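Long-range contacts in CmeC (Campylobacter jejuni, PDB 4MT4), which probably forms the trimeric outer-membrane exit channel of a multidrug efflux system, carrying drugs and other compounds out of the cell: residues B[23-28]-B[378-383]; B[181-186]-B[209-214]; B[253-258]-B[433-438]. All blocks are in the same frame, centred on the assembly; numbering follows the deposited sequence.

Contact 1: residues B[23-28]-B[378-383]; sequences LSWEKE and TIRLQY
Trp25 brings the CH2 corner of its indole over one face of the Arg380 guanidinium, the closest pair being Trp25 CH2 and Arg380 NH2 at 3.4 Å. The two planes stand 77° apart, so the ring meets the flat cation with its edge and the pair is not a cation-pi stack. Beside it Leu23 CD1 packs 3.7 Å from Leu381 CD2 and equally near Arg380 CG; leucine suits a place between another leucine and the methylenes of an arginine. Glu26 OE2 lies 4.3 Å from Arg380 NE, but well out of the guanidinium plane, which leaves general charge attraction only. This is surface packing of an N-terminal loop against the long helix 339-405, in the helical barrel of an outer membrane factor. Arg380 reaches the loop because its CG is anti to the backbone N (chi1 179°) and the chain then bends at chi2, while NH1 forms a salt bridge with Asp384. Leu23 CB and Glu26 CG lie over one face of the indole. The loop is shaped by a type I turn from Leu23 to Glu26, and Glu26 OE1 accepts Leu23 N at 2.9 Å while also pairing with Arg376. Leu381 additionally packs against Asn219 of the second subunit.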
loop_
_atom_site.group_PDB
_atom_site.type_symbol
_atom_site.label_atom_id
_atom_site.label_comp_id
_atom_site.label_asym_id
_atom_site.label_seq_id
_atom_site.Cartn_x
_atom_site.Cartn_y
_atom_site.Cartn_z
ATOM N N LEU B 23 -1.789 -28.216 -24.528
ATOM C CA LEU B 23 -2.742 -28.420 -25.609
ATOM C C LEU B 23 -2.741 -29.885 -26.031
ATOM O O LEU B 23 -1.784 -30.612 -25.765
ATOM C CB LEU B 23 -2.417 -27.513 -26.799
ATOM C CG LEU B 23 -2.600 -26.011 -26.559
ATOM C CD1 LEU B 23 -2.205 -25.213 -27.789
ATOM C CD2 LEU B 23 -4.035 -25.702 -26.156
ATOM N N SER B 24 -3.814 -30.313 -26.687
ATOM C CA SER B 24 -3.992 -31.718 -27.050
ATOM C C SER B 24 -2.901 -32.227 -27.991
ATOM O O SER B 24 -2.608 -33.422 -28.021
ATOM C CB SER B 24 -5.368 -31.927 -27.688
ATOM O OG SER B 24 -5.581 -31.012 -28.748
ATOM N N TRP B 25 -2.300 -31.319 -28.752
ATOM C CA TRP B 25 -1.212 -31.681 -29.655
ATOM C C TRP B 25 0.146 -31.296 -29.076
ATOM O O TRP B 25 1.167 -31.372 -29.758
ATOM C CB TRP B 25 -1.409 -31.025 -31.023
ATOM C CG TRP B 25 -1.663 -29.548 -30.966
ATOM C CD1 TRP B 25 -2.877 -28.926 -30.926
ATOM C CD2 TRP B 25 -0.678 -28.507 -30.954
ATOM N NE1 TRP B 25 -2.709 -27.563 -30.888
ATOM C CE2 TRP B 25 -1.368 -27.280 -30.904
ATOM C CE3 TRP B 25 0.720 -28.494 -30.981
ATOM C CZ2 TRP B 25 -0.709 -26.053 -30.878
ATOM C CZ3 TRP B 25 1.373 -27.275 -30.955
ATOM C CH2 TRP B 25 0.658 -26.072 -30.903
ATOM N N GLU B 26 0.148 -30.885 -27.810
ATOM C CA GLU B 26 1.377 -30.494 -27.128
ATOM C C GLU B 26 1.842 -31.565 -26.145
ATOM O O GLU B 26 1.028 -32.281 -25.560
ATOM C CB GLU B 26 1.184 -29.165 -26.394
ATOM C CG GLU B 26 1.257 -27.939 -27.294
ATOM C CD GLU B 26 1.151 -26.639 -26.517
ATOM O OE1 GLU B 26 0.531 -26.644 -25.433
ATOM O OE2 GLU B 26 1.690 -25.614 -26.986
ATOM N N LYS B 27 3.157 -31.671 -25.974
ATOM C CA LYS B 27 3.744 -32.633 -25.047
ATOM C C LYS B 27 3.598 -32.153 -23.604
ATOM O O LYS B 27 3.942 -31.014 -23.276
ATOM C CB LYS B 27 5.220 -32.873 -25.393
ATOM C CG LYS B 27 6.162 -33.005 -24.201
ATOM C CD LYS B 27 6.148 -34.393 -23.584
ATOM C CE LYS B 27 7.351 -34.583 -22.674
ATOM N NZ LYS B 27 7.535 -33.423 -21.755
ATOM N N GLU B 28 3.069 -33.020 -22.748
ATOM C CA GLU B 28 2.930 -32.695 -21.335
ATOM C C GLU B 28 4.297 -32.709 -20.659
ATOM O O GLU B 28 4.967 -33.739 -20.609
ATOM C CB GLU B 28 1.981 -33.673 -20.642
ATOM C CG GLU B 28 1.259 -34.621 -21.583
ATOM C CD GLU B 28 0.452 -35.655 -20.834
ATOM O OE1 GLU B 28 0.411 -35.586 -19.586
ATOM O OE2 GLU B 28 -0.146 -36.535 -21.488
ATOM N N THR B 378 -4.054 -21.069 -23.784
ATOM C CA THR B 378 -5.156 -20.379 -24.447
ATOM C C THR B 378 -4.630 -19.303 -25.388
ATOM O O THR B 378 -5.115 -19.152 -26.510
ATOM C CB THR B 378 -6.124 -19.742 -23.433
ATOM O OG1 THR B 378 -6.654 -20.756 -22.572
ATOM C CG2 THR B 378 -7.274 -19.052 -24.156
ATOM N N ILE B 379 -3.629 -18.558 -24.926
ATOM C CA ILE B 379 -3.006 -17.523 -25.739
ATOM C C ILE B 379 -2.226 -18.166 -26.889
ATOM O O ILE B 379 -2.054 -17.567 -27.954
ATOM C CB ILE B 379 -2.080 -16.622 -24.888
ATOM C CG1 ILE B 379 -2.884 -15.908 -23.801
ATOM C CG2 ILE B 379 -1.393 -15.580 -25.748
ATOM C CD1 ILE B 379 -2.032 -15.138 -22.817
ATOM N N ARG B 380 -1.778 -19.401 -26.678
ATOM C CA ARG B 380 -1.116 -20.162 -27.734
ATOM C C ARG B 380 -2.067 -20.381 -28.908
ATOM O O ARG B 380 -1.665 -20.310 -30.070
ATOM C CB ARG B 380 -0.615 -21.506 -27.201
ATOM C CG ARG B 380 0.064 -22.374 -28.247
ATOM C CD ARG B 380 1.239 -21.653 -28.888
ATOM N NE ARG B 380 1.887 -22.472 -29.905
ATOM C CZ ARG B 380 1.509 -22.518 -31.179
ATOM N NH1 ARG B 380 0.483 -21.789 -31.596
ATOM N NH2 ARG B 380 2.157 -23.293 -32.037
ATOM N N LEU B 381 -3.333 -20.642 -28.594
ATOM C CA LEU B 381 -4.364 -20.775 -29.613
ATOM C C LEU B 381 -4.619 -19.431 -30.285
ATOM O O LEU B 381 -4.782 -19.356 -31.502
ATOM C CB LEU B 381 -5.662 -21.313 -29.008
ATOM C CG LEU B 381 -5.615 -22.717 -28.404
ATOM C CD1 LEU B 381 -6.964 -23.084 -27.803
ATOM C CD2 LEU B 381 -5.196 -23.735 -29.451
ATOM N N GLN B 382 -4.646 -18.376 -29.474
ATOM C CA GLN B 382 -4.863 -17.019 -29.967
ATOM C C GLN B 382 -3.778 -16.593 -30.948
ATOM O O GLN B 382 -4.027 -15.784 -31.843
ATOM C CB GLN B 382 -4.919 -16.029 -28.804
ATOM C CG GLN B 382 -6.151 -16.161 -27.925
ATOM C CD GLN B 382 -6.221 -15.085 -26.860
ATOM O OE1 GLN B 382 -7.241 -14.416 -26.704
ATOM N NE2 GLN B 382 -5.134 -14.917 -26.116
ATOM N N TYR B 383 -2.576 -17.134 -30.775
ATOM C CA TYR B 383 -1.459 -16.827 -31.661
ATOM C C TYR B 383 -1.779 -17.251 -33.090
ATOM O O TYR B 383 -1.572 -16.490 -34.035
ATOM C CB TYR B 383 -0.182 -17.518 -31.179
ATOM C CG TYR B 383 1.089 -16.943 -31.762
ATOM C CD1 TYR B 383 1.524 -17.305 -33.032
ATOM C CD2 TYR B 383 1.859 -16.043 -31.038
ATOM C CE1 TYR B 383 2.689 -16.782 -33.565
ATOM C CE2 TYR B 383 3.024 -15.516 -31.562
ATOM C CZ TYR B 383 3.435 -15.888 -32.826
ATOM O OH TYR B 383 4.595 -15.363 -33.349
#

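Contact 2: residues B[181-186]-B[209-214]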
loop_
_atom_site.group_PDB
_atom_site.type_symbol
_atom_site.label_atom_id
_atom_site.label_comp_id
_atom_site.label_asym_id
_atom_site.label_seq_id
_atom_site.Cartn_x
_atom_site.Cartn_y
_atom_site.Cartn_z
ATOM N N GLU B 181 1.780 6.995 -43.326
ATOM C CA GLU B 181 2.464 7.416 -44.545
ATOM C C GLU B 181 1.585 7.249 -45.780
ATOM O O GLU B 181 1.405 8.187 -46.556
ATOM C CB GLU B 181 3.767 6.630 -44.731
ATOM C CG GLU B 181 4.794 6.832 -43.625
ATOM C CD GLU B 181 5.272 8.265 -43.514
ATOM O OE1 GLU B 181 5.246 8.986 -44.535
ATOM O OE2 GLU B 181 5.673 8.673 -42.403
ATOM N N SER B 182 1.035 6.052 -45.958
ATOM C CA SER B 182 0.211 5.764 -47.125
ATOM C C SER B 182 -1.116 6.509 -47.063
ATOM O O SER B 182 -1.698 6.839 -48.095
ATOM C CB SER B 182 -0.031 4.260 -47.251
ATOM O OG SER B 182 1.185 3.542 -47.156
ATOM N N ALA B 183 -1.592 6.771 -45.849
ATOM C CA ALA B 183 -2.810 7.549 -45.661
ATOM C C ALA B 183 -2.589 8.988 -46.110
ATOM O O ALA B 183 -3.513 9.653 -46.579
ATOM C CB ALA B 183 -3.257 7.507 -44.212
ATOM N N LYS B 184 -1.358 9.462 -45.955
ATOM C CA LYS B 184 -0.993 10.795 -46.410
ATOM C C LYS B 184 -0.910 10.817 -47.931
ATOM O O LYS B 184 -1.266 11.806 -48.572
ATOM C CB LYS B 184 0.338 11.231 -45.801
ATOM C CG LYS B 184 0.670 12.694 -46.032
ATOM C CD LYS B 184 2.140 12.881 -46.366
ATOM C CE LYS B 184 3.039 12.341 -45.267
ATOM N NZ LYS B 184 4.479 12.498 -45.613
ATOM N N GLU B 185 -0.433 9.714 -48.499
ATOM C CA GLU B 185 -0.351 9.567 -49.945
ATOM C C GLU B 185 -1.744 9.488 -50.554
ATOM O O GLU B 185 -1.991 10.032 -51.628
ATOM C CB GLU B 185 0.460 8.322 -50.314
ATOM C CG GLU B 185 0.563 8.062 -51.812
ATOM C CD GLU B 185 1.322 9.151 -52.549
ATOM O OE1 GLU B 185 2.144 9.845 -51.912
ATOM O OE2 GLU B 185 1.097 9.314 -53.767
ATOM N N ILE B 186 -2.650 8.806 -49.862
ATOM C CA ILE B 186 -4.033 8.698 -50.308
ATOM C C ILE B 186 -4.682 10.078 -50.390
ATOM O O ILE B 186 -5.347 10.404 -51.374
ATOM C CB ILE B 186 -4.858 7.792 -49.371
ATOM C CG1 ILE B 186 -4.447 6.328 -49.549
ATOM C CG2 ILE B 186 -6.347 7.951 -49.640
ATOM C CD1 ILE B 186 -5.100 5.385 -48.560
ATOM N N ALA B 209 -10.286 12.941 -43.277
ATOM C CA ALA B 209 -10.678 12.372 -41.992
ATOM C C ALA B 209 -9.834 11.143 -41.682
ATOM O O ALA B 209 -9.423 10.926 -40.543
ATOM C CB ALA B 209 -12.157 12.017 -41.990
ATOM N N ASN B 210 -9.578 10.344 -42.712
ATOM C CA ASN B 210 -8.749 9.155 -42.581
ATOM C C ASN B 210 -7.300 9.516 -42.264
ATOM O O ASN B 210 -6.638 8.838 -41.483
ATOM C CB ASN B 210 -8.821 8.319 -43.860
ATOM C CG ASN B 210 -7.983 7.063 -43.783
ATOM O OD1 ASN B 210 -8.403 6.056 -43.213
ATOM N ND2 ASN B 210 -6.789 7.111 -44.365
ATOM N N LEU B 211 -6.823 10.598 -42.871
ATOM C CA LEU B 211 -5.463 11.077 -42.657
ATOM C C LEU B 211 -5.265 11.524 -41.208
ATOM O O LEU B 211 -4.295 11.131 -40.556
ATOM C CB LEU B 211 -5.150 12.226 -43.623
ATOM C CG LEU B 211 -3.707 12.660 -43.920
ATOM C CD1 LEU B 211 -3.484 14.102 -43.483
ATOM C CD2 LEU B 211 -2.659 11.734 -43.301
ATOM N N GLU B 212 -6.192 12.334 -40.706
ATOM C CA GLU B 212 -6.094 12.853 -39.347
ATOM C C GLU B 212 -6.288 11.760 -38.304
ATOM O O GLU B 212 -5.646 11.778 -37.251
ATOM C CB GLU B 212 -7.118 13.969 -39.124
ATOM C CG GLU B 212 -7.036 15.111 -40.131
ATOM C CD GLU B 212 -5.730 15.885 -40.054
ATOM O OE1 GLU B 212 -5.055 15.836 -39.003
ATOM O OE2 GLU B 212 -5.381 16.554 -41.050
ATOM N N SER B 213 -7.174 10.811 -38.594
ATOM C CA SER B 213 -7.417 9.691 -37.692
ATOM C C SER B 213 -6.159 8.845 -37.534
ATOM O O SER B 213 -5.803 8.446 -36.427
ATOM C CB SER B 213 -8.570 8.825 -38.200
ATOM O OG SER B 213 -8.791 7.712 -37.351
ATOM N N MET B 214 -5.483 8.586 -38.649
ATOM C CA MET B 214 -4.238 7.827 -38.632
ATOM C C MET B 214 -3.144 8.578 -37.879
ATOM O O MET B 214 -2.395 7.984 -37.107
ATOM C CB MET B 214 -3.774 7.516 -40.056
ATOM C CG MET B 214 -4.627 6.483 -40.779
ATOM S SD MET B 214 -4.658 4.882 -39.947
ATOM C CE MET B 214 -5.639 3.925 -41.092
HETATM O O HOH W 1 -5.997 9.247 -46.171
#
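Ala183 points its methyl toward helix 209-214, where it meets Asn210 and Met214, one turn apart on the same face. Its CB lies 3.6 Å from Asn210 ND2 and 3.8 Å from Met214 CG. The axes of the two short segments approach to 8.8 Å, and Ala183 CA is 5.3 Å from Leu211 CA, a spacing that a methyl fills without crowding. Leu211 comes in from the flank: its CD2 rests on the backbone of the opposite helix, 3.7 Å from Lys184 CA, and also touches the lysine's CB. Lys184 thus lends the interface its root, while the rest of its chain bends away toward a long salt bridge with Glu181, as befits an exposed charged residue. The amide of Asn210 is swung to the interface with CG anti to the backbone N (chi1 -180°), and ND2 donates to a water 2.9 Å away, which satisfies it. The same water lies suspiciously close to Ala183 O, so a bridge is tentative. The helices run antiparallel at 161°, as in a coiled-coil hairpin, consistent with the coiled coil predicted for 204-238. Helix 411-445 covers one side, with Leu415 against Asn210 and Gln419 against Met214, and Ala209 packs on Ser392 of the third subunit.

Contact 3: residues B[253-258]-B[433-438]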
loop_
_atom_site.group_PDB
_atom_site.type_symbol
_atom_site.label_atom_id
_atom_site.label_comp_id
_atom_site.label_asym_id
_atom_site.label_seq_id
_atom_site.Cartn_x
_atom_site.Cartn_y
_atom_site.Cartn_z
ATOM N N PHE B 253 10.094 -10.887 -31.260
ATOM C CA PHE B 253 9.841 -12.214 -30.715
ATOM C C PHE B 253 9.304 -13.158 -31.784
ATOM O O PHE B 253 8.290 -12.878 -32.422
ATOM C CB PHE B 253 8.855 -12.136 -29.546
ATOM C CG PHE B 253 8.427 -13.479 -29.021
ATOM C CD1 PHE B 253 9.242 -14.188 -28.154
ATOM C CD2 PHE B 253 7.207 -14.030 -29.386
ATOM C CE1 PHE B 253 8.853 -15.421 -27.667
ATOM C CE2 PHE B 253 6.815 -15.264 -28.901
ATOM C CZ PHE B 253 7.639 -15.960 -28.040
ATOM N N ASN B 254 9.992 -14.279 -31.970
ATOM C CA ASN B 254 9.538 -15.311 -32.893
ATOM C C ASN B 254 9.082 -16.564 -32.155
ATOM O O ASN B 254 9.735 -17.016 -31.214
ATOM C CB ASN B 254 10.641 -15.659 -33.893
ATOM C CG ASN B 254 10.516 -14.882 -35.192
ATOM O OD1 ASN B 254 9.661 -14.006 -35.324
ATOM N ND2 ASN B 254 11.371 -15.201 -36.156
ATOM N N LEU B 255 7.956 -17.118 -32.592
ATOM C CA LEU B 255 7.328 -18.239 -31.904
ATOM C C LEU B 255 8.202 -19.490 -31.927
ATOM O O LEU B 255 8.469 -20.060 -32.986
ATOM C CB LEU B 255 5.957 -18.540 -32.524
ATOM C CG LEU B 255 5.013 -19.517 -31.810
ATOM C CD1 LEU B 255 5.243 -20.963 -32.243
ATOM C CD2 LEU B 255 5.113 -19.373 -30.298
ATOM N N LYS B 256 8.649 -19.898 -30.745
ATOM C CA LYS B 256 9.331 -21.172 -30.567
ATOM C C LYS B 256 8.646 -21.940 -29.448
ATOM O O LYS B 256 7.666 -21.465 -28.874
ATOM C CB LYS B 256 10.815 -20.964 -30.251
ATOM C CG LYS B 256 11.074 -20.091 -29.033
ATOM C CD LYS B 256 12.560 -19.992 -28.713
ATOM C CE LYS B 256 13.121 -21.330 -28.260
ATOM N NZ LYS B 256 14.545 -21.221 -27.839
ATOM N N GLU B 257 9.158 -23.128 -29.137
ATOM C CA GLU B 257 8.632 -23.903 -28.019
ATOM C C GLU B 257 9.559 -23.808 -26.813
ATOM O O GLU B 257 10.779 -23.900 -26.945
ATOM C CB GLU B 257 8.429 -25.366 -28.415
ATOM C CG GLU B 257 8.043 -26.272 -27.252
ATOM C CD GLU B 257 6.720 -25.887 -26.612
ATOM O OE1 GLU B 257 5.906 -25.204 -27.270
ATOM O OE2 GLU B 257 6.492 -26.274 -25.446
ATOM N N PHE B 258 8.969 -23.617 -25.637
ATOM C CA PHE B 258 9.737 -23.452 -24.408
ATOM C C PHE B 258 9.560 -24.640 -23.465
ATOM O O PHE B 258 8.460 -25.171 -23.318
ATOM C CB PHE B 258 9.327 -22.158 -23.698
ATOM C CG PHE B 258 9.553 -20.918 -24.516
ATOM C CD1 PHE B 258 8.590 -20.469 -25.405
ATOM C CD2 PHE B 258 10.729 -20.199 -24.391
ATOM C CE1 PHE B 258 8.797 -19.330 -26.156
ATOM C CE2 PHE B 258 10.943 -19.058 -25.138
ATOM C CZ PHE B 258 9.976 -18.622 -26.021
ATOM N N TYR B 433 3.153 -10.823 -27.976
ATOM C CA TYR B 433 3.959 -10.505 -26.802
ATOM C C TYR B 433 3.182 -10.739 -25.514
ATOM O O TYR B 433 3.756 -10.761 -24.427
ATOM C CB TYR B 433 4.464 -9.063 -26.882
ATOM C CG TYR B 433 5.400 -8.850 -28.048
ATOM C CD1 TYR B 433 6.767 -9.057 -27.915
ATOM C CD2 TYR B 433 4.914 -8.470 -29.290
ATOM C CE1 TYR B 433 7.623 -8.878 -28.985
ATOM C CE2 TYR B 433 5.758 -8.288 -30.364
ATOM C CZ TYR B 433 7.111 -8.493 -30.209
ATOM O OH TYR B 433 7.951 -8.311 -31.283
ATOM N N SER B 434 1.872 -10.918 -25.640
ATOM C CA SER B 434 1.078 -11.395 -24.518
ATOM C C SER B 434 1.395 -12.863 -24.292
ATOM O O SER B 434 1.298 -13.366 -23.174
ATOM C CB SER B 434 -0.419 -11.200 -24.766
ATOM O OG SER B 434 -0.751 -9.823 -24.829
ATOM N N TYR B 435 1.776 -13.548 -25.366
ATOM C CA TYR B 435 2.174 -14.945 -25.275
ATOM C C TYR B 435 3.575 -15.064 -24.693
ATOM O O TYR B 435 3.865 -15.989 -23.938
ATOM C CB TYR B 435 2.118 -15.629 -26.643
ATOM C CG TYR B 435 2.483 -17.097 -26.578
ATOM C CD1 TYR B 435 1.593 -18.028 -26.057
ATOM C CD2 TYR B 435 3.718 -17.550 -27.027
ATOM C CE1 TYR B 435 1.923 -19.369 -25.986
ATOM C CE2 TYR B 435 4.054 -18.889 -26.960
ATOM C CZ TYR B 435 3.153 -19.795 -26.440
ATOM O OH TYR B 435 3.486 -21.131 -26.374
ATOM N N ALA B 436 4.440 -14.121 -25.059
ATOM C CA ALA B 436 5.794 -14.069 -24.519
ATOM C C ALA B 436 5.746 -13.849 -23.012
ATOM O O ALA B 436 6.465 -14.501 -22.256
ATOM C CB ALA B 436 6.598 -12.969 -25.196
ATOM N N ASN B 437 4.884 -12.932 -22.583
ATOM C CA ASN B 437 4.704 -12.650 -21.164
ATOM C C ASN B 437 3.950 -13.765 -20.448
ATOM O O ASN B 437 4.043 -13.903 -19.228
ATOM C CB ASN B 437 3.969 -11.322 -20.970
ATOM C CG ASN B 437 4.821 -10.125 -21.343
ATOM O OD1 ASN B 437 6.033 -10.242 -21.523
ATOM N ND2 ASN B 437 4.190 -8.960 -21.450
ATOM N N SER B 438 3.198 -14.555 -21.209
ATOM C CA SER B 438 2.479 -15.690 -20.643
ATOM C C SER B 438 3.470 -16.780 -20.256
ATOM O O SER B 438 3.252 -17.520 -19.297
ATOM C CB SER B 438 1.443 -16.235 -21.628
ATOM O OG SER B 438 2.064 -16.952 -22.682
#
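Phe253 lays its ring over the methyl of Ala436, a CH-pi contact in which Ala436 CB stands 4.0 Å from the ring centroid and only 5° off the normal. That single methyl, centred over the ring, lets the phenyl lie close to the helix. Packing is close too where Phe253 CB lies 3.5 Å from Tyr433 CE1; farther off, Phe253 CE2 lies 4.3 Å from Tyr435 CD2, at that ring's edge. With its CG anti to the backbone N (chi1 174°), Phe253 drops its ring toward the helix, and Phe258 CZ lies in the plane of that ring, at its edge. The polar share is slight, a weak but fairly straight hydrogen bond of 3.4 Å from Phe253 N to Tyr433 OH. The other flank is more open: Leu255, partly exposed, touches through one methyl, its CD2 3.5 Å from Tyr435 CE2, and Asn254 and Glu257 beside it are exposed. Lys256 NZ forms a salt bridge with Asp42. The connection after helix 240-245 is thereby packed against helix 411-445, consistent with the equatorial region that girdles the helical barrel in outer membrane factors. Helix 129-195 adds Phe164 against Tyr433 and Ala436; from helix 339-405, Tyr383 meets Leu255, and Arg376 hydrogen-bonds Tyr435 OH.

In the fold
Contacts 1 and 3 are neighbours, their centres about 12 Å apart, and each seats a loop on one of two successive helices, 339-405 and 411-445. They meet where Arg380 CD packs 3.4 Å from Tyr435 OH, and Arg376 serves both, with a salt bridge to Glu26 and a hydrogen bond to Tyr435 OH. Contact 1 is a surface patch of charged and apolar side chains; contact 3, deeper, is largely aromatic. Contact 2 is also buried; its centre lies about 38 Å and 32 Å from those of contacts 1 and 3. It joins two helices instead, with alanine, aliphatic side chains and an asparagine that meets a water. Neighbouring subunits touch contacts 1 and 2, but not the segments of contact 3.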